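Long-range contact in ABC transporter, solute-binding protein (Staphylococcus aureus, PDB 6LKK), which binds glucose 6-phosphate in the cleft of a periplasmic-binding-protein fold and takes part in signal transmission in a two-component system: residues A[48-58]-A[216-227]. Sequence-based numbering, arbitrary orientation.
Sequences FSERGDVFMGG and DGIALVKNAHPH. With G6P (6-O-phosphono-alpha-D-glucopyranose), chain B.
Asp53 OD1 accepts two hydrogen bonds, from Asn223 ND2 at 2.9 Å and from His227 N at 2.8 Å, the donors arriving from opposite faces of the carboxylate. The amide of Asn223 stands almost perpendicular to that carboxylate, which lies in the amide's own plane at OD1; with CG between its backbone N and carbonyl carbon (chi1 57°), ND2 also reaches Gly52 O, in a bent bond (133°) from above the carbonyl plane. The buried NH2 group thus ties Gly52 and Asp53 to the 223-227 segment. From here toward the ligand the packing is tight. Strand 54-56 runs antiparallel to 216-221, and Phe55 exchanges two backbone hydrogen bonds with Ala219. Val54 CG1 meets Ile218 CG2 at 3.8 Å and Val54 CG2 meets Leu220 CD2, on the face covered by helix 230-237; on the other face Phe55 leads away from Ala219 into helix 36-45. In this type II periplasmic-binding-protein fold, strand 54-56 lies between 2-7 and the returning strand 213-221, and the pair ends at the sugar. There Gly58 N donates to G6P O3 nearly straight (173°), while Asp216 takes O3-H on OD2 and O2-H on OD1; Tyr9 OH also bonds OD2. Between this packed part and the solvent side, Arg51 extends its chain so that NH1 reaches Lys222 O at 3.1 Å, NH2 forming a salt bridge with Asp69. The looser, solvent-facing end holds Phe48, Ser49 and His225. Ala224 N donates to Phe48 O, and Lys222 CG comes to the Phe48 ring edge. A water accepts from His225 N and donates to Ser49 O.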
ATOM      1  N   PHE A  48      -0.546  15.052 -22.021  1.00 39.01           N
ATOM      2  CA  PHE A  48      -0.542  16.052 -20.960  1.00 37.96           C
ATOM      3  C   PHE A  48      -1.915  16.695 -20.756  1.00 40.89           C
ATOM      4  O   PHE A  48      -2.259  17.077 -19.630  1.00 41.17           O
ATOM      5  CB  PHE A  48       0.531  17.084 -21.308  1.00 38.62           C
ATOM      6  CG  PHE A  48       0.603  18.253 -20.386  1.00 39.08           C
ATOM      7  CD1 PHE A  48       1.265  18.160 -19.174  1.00 40.60           C
ATOM      8  CD2 PHE A  48       0.062  19.468 -20.764  1.00 40.25           C
ATOM      9  CE1 PHE A  48       1.349  19.256 -18.341  1.00 43.18           C
ATOM     10  CE2 PHE A  48       0.151  20.561 -19.940  1.00 45.70           C
ATOM     11  CZ  PHE A  48       0.790  20.458 -18.725  1.00 43.86           C
ATOM     12  N   SER A  49      -2.723  16.803 -21.815  1.00 40.17           N
ATOM     13  CA  SER A  49      -4.040  17.428 -21.718  1.00 37.26           C
ATOM     14  C   SER A  49      -5.138  16.472 -21.259  1.00 40.36           C
ATOM     15  O   SER A  49      -6.230  16.938 -20.913  1.00 44.90           O
ATOM     16  CB  SER A  49      -4.433  18.027 -23.070  1.00 42.43           C
ATOM     17  OG  SER A  49      -4.564  17.018 -24.056  1.00 46.61           O
ATOM     18  N   GLU A  50      -4.890  15.163 -21.256  1.00 37.32           N
ATOM     19  CA  GLU A  50      -5.889  14.180 -20.858  1.00 36.15           C
ATOM     20  C   GLU A  50      -5.739  13.723 -19.413  1.00 36.65           C
ATOM     21  O   GLU A  50      -6.650  13.073 -18.889  1.00 35.10           O
ATOM     22  CB  GLU A  50      -5.812  12.953 -21.774  1.00 39.94           C
ATOM     23  CG  GLU A  50      -6.279  13.201 -23.198  1.00 45.27           C
ATOM     24  CD  GLU A  50      -5.682  12.212 -24.183  1.00 50.62           C
ATOM     25  OE1 GLU A  50      -5.248  11.123 -23.744  1.00 55.44           O
ATOM     26  OE2 GLU A  50      -5.638  12.527 -25.393  1.00 56.75           O
ATOM     27  N   ARG A  51      -4.628  14.051 -18.762  1.00 32.63           N
ATOM     28  CA  ARG A  51      -4.299  13.463 -17.473  1.00 32.37           C
ATOM     29  C   ARG A  51      -5.319  13.835 -16.403  1.00 33.42           C
ATOM     30  O   ARG A  51      -6.009  14.855 -16.481  1.00 31.96           O
ATOM     31  CB  ARG A  51      -2.916  13.917 -17.020  1.00 26.43           C
ATOM     32  CG  ARG A  51      -1.779  13.291 -17.784  1.00 28.34           C
ATOM     33  CD  ARG A  51      -0.456  13.827 -17.290  1.00 32.11           C
ATOM     34  NE  ARG A  51       0.674  13.210 -17.971  1.00 31.59           N
ATOM     35  CZ  ARG A  51       1.944  13.505 -17.724  1.00 32.97           C
ATOM     36  NH1 ARG A  51       2.253  14.413 -16.808  1.00 40.23           N
ATOM     37  NH2 ARG A  51       2.907  12.891 -18.395  1.00 34.26           N
ATOM     38  N   GLY A  52      -5.395  12.980 -15.387  1.00 30.97           N
ATOM     39  CA  GLY A  52      -6.138  13.281 -14.188  1.00 25.20           C
ATOM     40  C   GLY A  52      -5.376  14.245 -13.299  1.00 22.66           C
ATOM     41  O   GLY A  52      -4.343  14.805 -13.668  1.00 23.76           O
ATOM     42  N   ASP A  53      -5.894  14.414 -12.088  1.00 24.60           N
ATOM     43  CA  ASP A  53      -5.482  15.515 -11.229  1.00 22.66           C
ATOM     44  C   ASP A  53      -4.775  15.094  -9.953  1.00 22.16           C
ATOM     45  O   ASP A  53      -3.921  15.843  -9.474  1.00 20.44           O
ATOM     46  CB  ASP A  53      -6.704  16.364 -10.859  1.00 20.48           C
ATOM     47  CG  ASP A  53      -7.196  17.202 -12.021  1.00 28.28           C
ATOM     48  OD1 ASP A  53      -6.532  18.208 -12.344  1.00 33.61           O
ATOM     49  OD2 ASP A  53      -8.227  16.841 -12.623  1.00 34.93           O
ATOM     50  N   VAL A  54      -5.101  13.936  -9.385  1.00 21.57           N
ATOM     51  CA  VAL A  54      -4.552  13.522  -8.098  1.00 20.22           C
ATOM     52  C   VAL A  54      -4.184  12.048  -8.168  1.00 19.00           C
ATOM     53  O   VAL A  54      -4.897  11.242  -8.774  1.00 20.46           O
ATOM     54  CB  VAL A  54      -5.548  13.782  -6.947  1.00 20.70           C
ATOM     55  CG1 VAL A  54      -5.009  13.241  -5.627  1.00 21.49           C
ATOM     56  CG2 VAL A  54      -5.838  15.270  -6.823  1.00 22.15           C
ATOM     57  N   PHE A  55      -3.060  11.702  -7.548  1.00 18.11           N
ATOM     58  CA  PHE A  55      -2.636  10.319  -7.367  1.00 18.24           C
ATOM     59  C   PHE A  55      -2.627  10.044  -5.871  1.00 18.14           C
ATOM     60  O   PHE A  55      -1.977  10.770  -5.115  1.00 18.14           O
ATOM     61  CB  PHE A  55      -1.247  10.092  -7.970  1.00 21.32           C
ATOM     62  CG  PHE A  55      -0.930   8.651  -8.254  1.00 22.34           C
ATOM     63  CD1 PHE A  55      -0.830   7.728  -7.228  1.00 19.53           C
ATOM     64  CD2 PHE A  55      -0.707   8.226  -9.552  1.00 21.31           C
ATOM     65  CE1 PHE A  55      -0.531   6.404  -7.495  1.00 21.22           C
ATOM     66  CE2 PHE A  55      -0.405   6.908  -9.823  1.00 21.83           C
ATOM     67  CZ  PHE A  55      -0.317   5.996  -8.793  1.00 20.28           C
ATOM     68  N   MET A  56      -3.355   9.015  -5.440  1.00 19.83           N
ATOM     69  CA  MET A  56      -3.412   8.673  -4.023  1.00 18.34           C
ATOM     70  C   MET A  56      -3.205   7.176  -3.848  1.00 20.00           C
ATOM     71  O   MET A  56      -3.820   6.368  -4.552  1.00 18.14           O
ATOM     72  CB  MET A  56      -4.738   9.111  -3.385  1.00 20.07           C
ATOM     73  CG  MET A  56      -5.964   8.335  -3.829  1.00 23.06           C
ATOM     74  SD  MET A  56      -7.478   8.981  -3.080  1.00 23.16           S
ATOM     75  CE  MET A  56      -7.295   8.464  -1.374  1.00 24.77           C
ATOM     76  N   GLY A  57      -2.341   6.816  -2.911  1.00 17.77           N
ATOM     77  CA  GLY A  57      -2.001   5.434  -2.664  1.00 17.95           C
ATOM     78  C   GLY A  57      -0.638   5.075  -3.231  1.00 17.34           C
ATOM     79  O   GLY A  57      -0.094   5.747  -4.112  1.00 20.95           O
ATOM     80  N   GLY A  58      -0.080   3.992  -2.711  1.00 18.65           N
ATOM     81  CA  GLY A  58       1.272   3.610  -3.039  1.00 20.46           C
ATOM     82  C   GLY A  58       2.294   4.409  -2.248  1.00 16.52           C
ATOM     83  O   GLY A  58       2.008   5.459  -1.675  1.00 18.45           O
ATOM     84  N   ASP A 216       1.813   5.527   2.658  1.00 16.61           N
ATOM     85  CA  ASP A 216       1.076   5.877   1.452  1.00 16.54           C
ATOM     86  C   ASP A 216       1.025   7.393   1.293  1.00 17.47           C
ATOM     87  O   ASP A 216       0.976   8.137   2.274  1.00 18.70           O
ATOM     88  CB  ASP A 216      -0.341   5.306   1.507  1.00 17.62           C
ATOM     89  CG  ASP A 216      -0.368   3.786   1.492  1.00 18.09           C
ATOM     90  OD1 ASP A 216       0.706   3.156   1.365  1.00 20.15           O
ATOM     91  OD2 ASP A 216      -1.475   3.218   1.604  1.00 18.82           O
ATOM     92  N   GLY A 217       1.038   7.853   0.037  1.00 17.02           N
ATOM     93  CA  GLY A 217       1.147   9.267  -0.250  1.00 17.23           C
ATOM     94  C   GLY A 217       0.076   9.755  -1.208  1.00 18.28           C
ATOM     95  O   GLY A 217      -0.674   8.973  -1.805  1.00 16.08           O
ATOM     96  N   ILE A 218       0.013  11.084  -1.336  1.00 19.19           N
ATOM     97  CA  ILE A 218      -0.874  11.776  -2.263  1.00 17.50           C
ATOM     98  C   ILE A 218      -0.058  12.820  -3.009  1.00 16.21           C
ATOM     99  O   ILE A 218       0.752  13.533  -2.406  1.00 19.10           O
ATOM    100  CB  ILE A 218      -2.057  12.454  -1.541  1.00 18.33           C
ATOM    101  CG1 ILE A 218      -2.953  11.416  -0.876  1.00 20.24           C
ATOM    102  CG2 ILE A 218      -2.880  13.285  -2.522  1.00 21.50           C
ATOM    103  CD1 ILE A 218      -3.921  12.014   0.121  1.00 23.61           C
ATOM    104  N   ALA A 219      -0.293  12.932  -4.316  1.00 18.17           N
ATOM    105  CA  ALA A 219       0.449  13.861  -5.155  1.00 19.22           C
ATOM    106  C   ALA A 219      -0.480  14.501  -6.178  1.00 18.76           C
ATOM    107  O   ALA A 219      -1.457  13.892  -6.625  1.00 19.82           O
ATOM    108  CB  ALA A 219       1.606  13.163  -5.879  1.00 22.20           C
ATOM    109  N   LEU A 220      -0.161  15.743  -6.541  1.00 17.65           N
ATOM    110  CA  LEU A 220      -0.846  16.449  -7.614  1.00 17.70           C
ATOM    111  C   LEU A 220      -0.170  16.134  -8.944  1.00 18.58           C
ATOM    112  O   LEU A 220       1.055  16.230  -9.063  1.00 21.52           O
ATOM    113  CB  LEU A 220      -0.837  17.960  -7.362  1.00 19.28           C
ATOM    114  CG  LEU A 220      -1.529  18.478  -6.097  1.00 20.30           C
ATOM    115  CD1 LEU A 220      -1.521  19.998  -6.083  1.00 20.10           C
ATOM    116  CD2 LEU A 220      -2.954  17.959  -5.988  1.00 21.91           C
ATOM    117  N   VAL A 221      -0.972  15.765  -9.937  1.00 19.73           N
ATOM    118  CA  VAL A 221      -0.473  15.367 -11.248  1.00 19.66           C
ATOM    119  C   VAL A 221      -0.325  16.599 -12.126  1.00 23.07           C
ATOM    120  O   VAL A 221      -1.220  17.452 -12.185  1.00 24.16           O
ATOM    121  CB  VAL A 221      -1.418  14.338 -11.894  1.00 21.20           C
ATOM    122  CG1 VAL A 221      -0.959  13.986 -13.307  1.00 24.78           C
ATOM    123  CG2 VAL A 221      -1.501  13.086 -11.037  1.00 23.40           C
ATOM    124  N   LYS A 222       0.801  16.689 -12.829  1.00 22.89           N
ATOM    125  CA  LYS A 222       1.035  17.802 -13.740  1.00 26.23           C
ATOM    126  C   LYS A 222       0.209  17.598 -15.003  1.00 27.28           C
ATOM    127  O   LYS A 222       0.374  16.591 -15.702  1.00 30.68           O
ATOM    128  CB  LYS A 222       2.519  17.921 -14.077  1.00 28.49           C
ATOM    129  CG  LYS A 222       2.850  19.165 -14.887  1.00 29.88           C
ATOM    130  CD  LYS A 222       4.321  19.234 -15.263  1.00 46.08           C
ATOM    131  CE  LYS A 222       5.188  19.608 -14.072  1.00 49.00           C
ATOM    132  NZ  LYS A 222       6.639  19.500 -14.385  1.00 47.16           N
ATOM    133  N   ASN A 223      -0.681  18.544 -15.292  1.00 26.79           N
ATOM    134  CA  ASN A 223      -1.547  18.452 -16.457  1.00 26.70           C
ATOM    135  C   ASN A 223      -1.796  19.857 -16.989  1.00 30.99           C
ATOM    136  O   ASN A 223      -1.350  20.853 -16.411  1.00 31.73           O
ATOM    137  CB  ASN A 223      -2.855  17.731 -16.116  1.00 29.39           C
ATOM    138  CG  ASN A 223      -3.612  18.393 -14.981  1.00 29.08           C
ATOM    139  OD1 ASN A 223      -3.396  19.563 -14.672  1.00 29.18           O
ATOM    140  ND2 ASN A 223      -4.509  17.641 -14.354  1.00 28.14           N
ATOM    141  N   ALA A 224      -2.520  19.932 -18.106  1.00 33.93           N
ATOM    142  CA  ALA A 224      -2.707  21.210 -18.784  1.00 36.41           C
ATOM    143  C   ALA A 224      -3.702  22.093 -18.047  1.00 36.58           C
ATOM    144  O   ALA A 224      -3.467  23.297 -17.884  1.00 40.04           O
ATOM    145  CB  ALA A 224      -3.169  20.977 -20.224  1.00 38.28           C
ATOM    146  N   HIS A 225      -4.811  21.520 -17.596  1.00 34.15           N
ATOM    147  CA  HIS A 225      -5.910  22.279 -17.006  1.00 34.92           C
ATOM    148  C   HIS A 225      -6.272  21.626 -15.681  1.00 30.98           C
ATOM    149  O   HIS A 225      -7.268  20.897 -15.582  1.00 31.19           O
ATOM    150  CB  HIS A 225      -7.098  22.337 -17.964  1.00 38.42           C
ATOM    151  CG  HIS A 225      -6.718  22.733 -19.357  1.00 49.13           C
ATOM    152  ND1 HIS A 225      -6.199  23.974 -19.660  1.00 49.36           N
ATOM    153  CD2 HIS A 225      -6.762  22.047 -20.524  1.00 49.61           C
ATOM    154  CE1 HIS A 225      -5.947  24.039 -20.956  1.00 56.39           C
ATOM    155  NE2 HIS A 225      -6.280  22.883 -21.503  1.00 57.71           N
ATOM    156  N   PRO A 226      -5.480  21.866 -14.636  1.00 27.61           N
ATOM    157  CA  PRO A 226      -5.753  21.220 -13.348  1.00 25.60           C
ATOM    158  C   PRO A 226      -7.109  21.628 -12.796  1.00 28.15           C
ATOM    159  O   PRO A 226      -7.510  22.792 -12.867  1.00 27.84           O
ATOM    160  CB  PRO A 226      -4.605  21.706 -12.454  1.00 31.37           C
ATOM    161  CG  PRO A 226      -4.083  22.937 -13.119  1.00 33.18           C
ATOM    162  CD  PRO A 226      -4.280  22.720 -14.583  1.00 29.56           C
ATOM    163  N   HIS A 227      -7.819  20.651 -12.252  1.00 25.92           N
ATOM    164  CA  HIS A 227      -9.098  20.921 -11.618  1.00 24.33           C
ATOM    165  C   HIS A 227      -8.860  21.797 -10.394  1.00 21.21           C
ATOM    166  O   HIS A 227      -8.078  21.412  -9.515  1.00 21.70           O
ATOM    167  CB  HIS A 227      -9.783  19.619 -11.222  1.00 23.22           C
ATOM    168  CG  HIS A 227     -11.238  19.778 -10.913  1.00 26.47           C
ATOM    169  ND1 HIS A 227     -11.699  20.563  -9.877  1.00 24.23           N
ATOM    170  CD2 HIS A 227     -12.336  19.257 -11.506  1.00 27.61           C
ATOM    171  CE1 HIS A 227     -13.018  20.518  -9.848  1.00 29.12           C
ATOM    172  NE2 HIS A 227     -13.431  19.731 -10.824  1.00 29.49           N
TER
HETATM  173  C1  G6P B 401       0.377  -1.111  -1.198  1.00 34.23           C
HETATM  174  C2  G6P B 401       0.013   0.282  -0.627  1.00 19.60           C
HETATM  175  C3  G6P B 401      -1.367   0.734  -0.930  1.00 16.31           C
HETATM  176  C4  G6P B 401      -1.782   0.310  -2.268  1.00 21.05           C
HETATM  177  C5  G6P B 401      -1.907  -1.209  -2.293  1.00 17.44           C
HETATM  178  C6  G6P B 401      -2.184  -1.690  -3.682  1.00 18.51           C
HETATM  179  O1  G6P B 401       0.905  -1.918  -0.189  1.00 20.78           O
HETATM  180  O2  G6P B 401       0.190   0.289   0.800  1.00 20.56           O
HETATM  181  O3  G6P B 401      -1.404   2.226  -0.861  1.00 18.79           O
HETATM  182  O4  G6P B 401      -3.072   0.881  -2.600  1.00 19.42           O
HETATM  183  O5  G6P B 401      -0.685  -1.895  -1.830  1.00 20.33           O
HETATM  184  O6  G6P B 401      -1.141  -1.258  -4.527  1.00 16.32           O
HETATM  185  P   G6P B 401      -0.373  -2.371  -5.542  1.00 16.74           P
HETATM  186  O1P G6P B 401       0.606  -1.605  -6.413  1.00 19.19           O
HETATM  187  O2P G6P B 401      -1.416  -3.082  -6.426  1.00 17.54           O
HETATM  188  O3P G6P B 401       0.359  -3.367  -4.720  1.00 16.90           O
HETATM  189  O   HOH W   1      -5.603  18.800 -18.297  1.00 37.40           O
HETATM  190  O   HOH W   2      -8.294  18.367 -14.939  1.00 31.69           O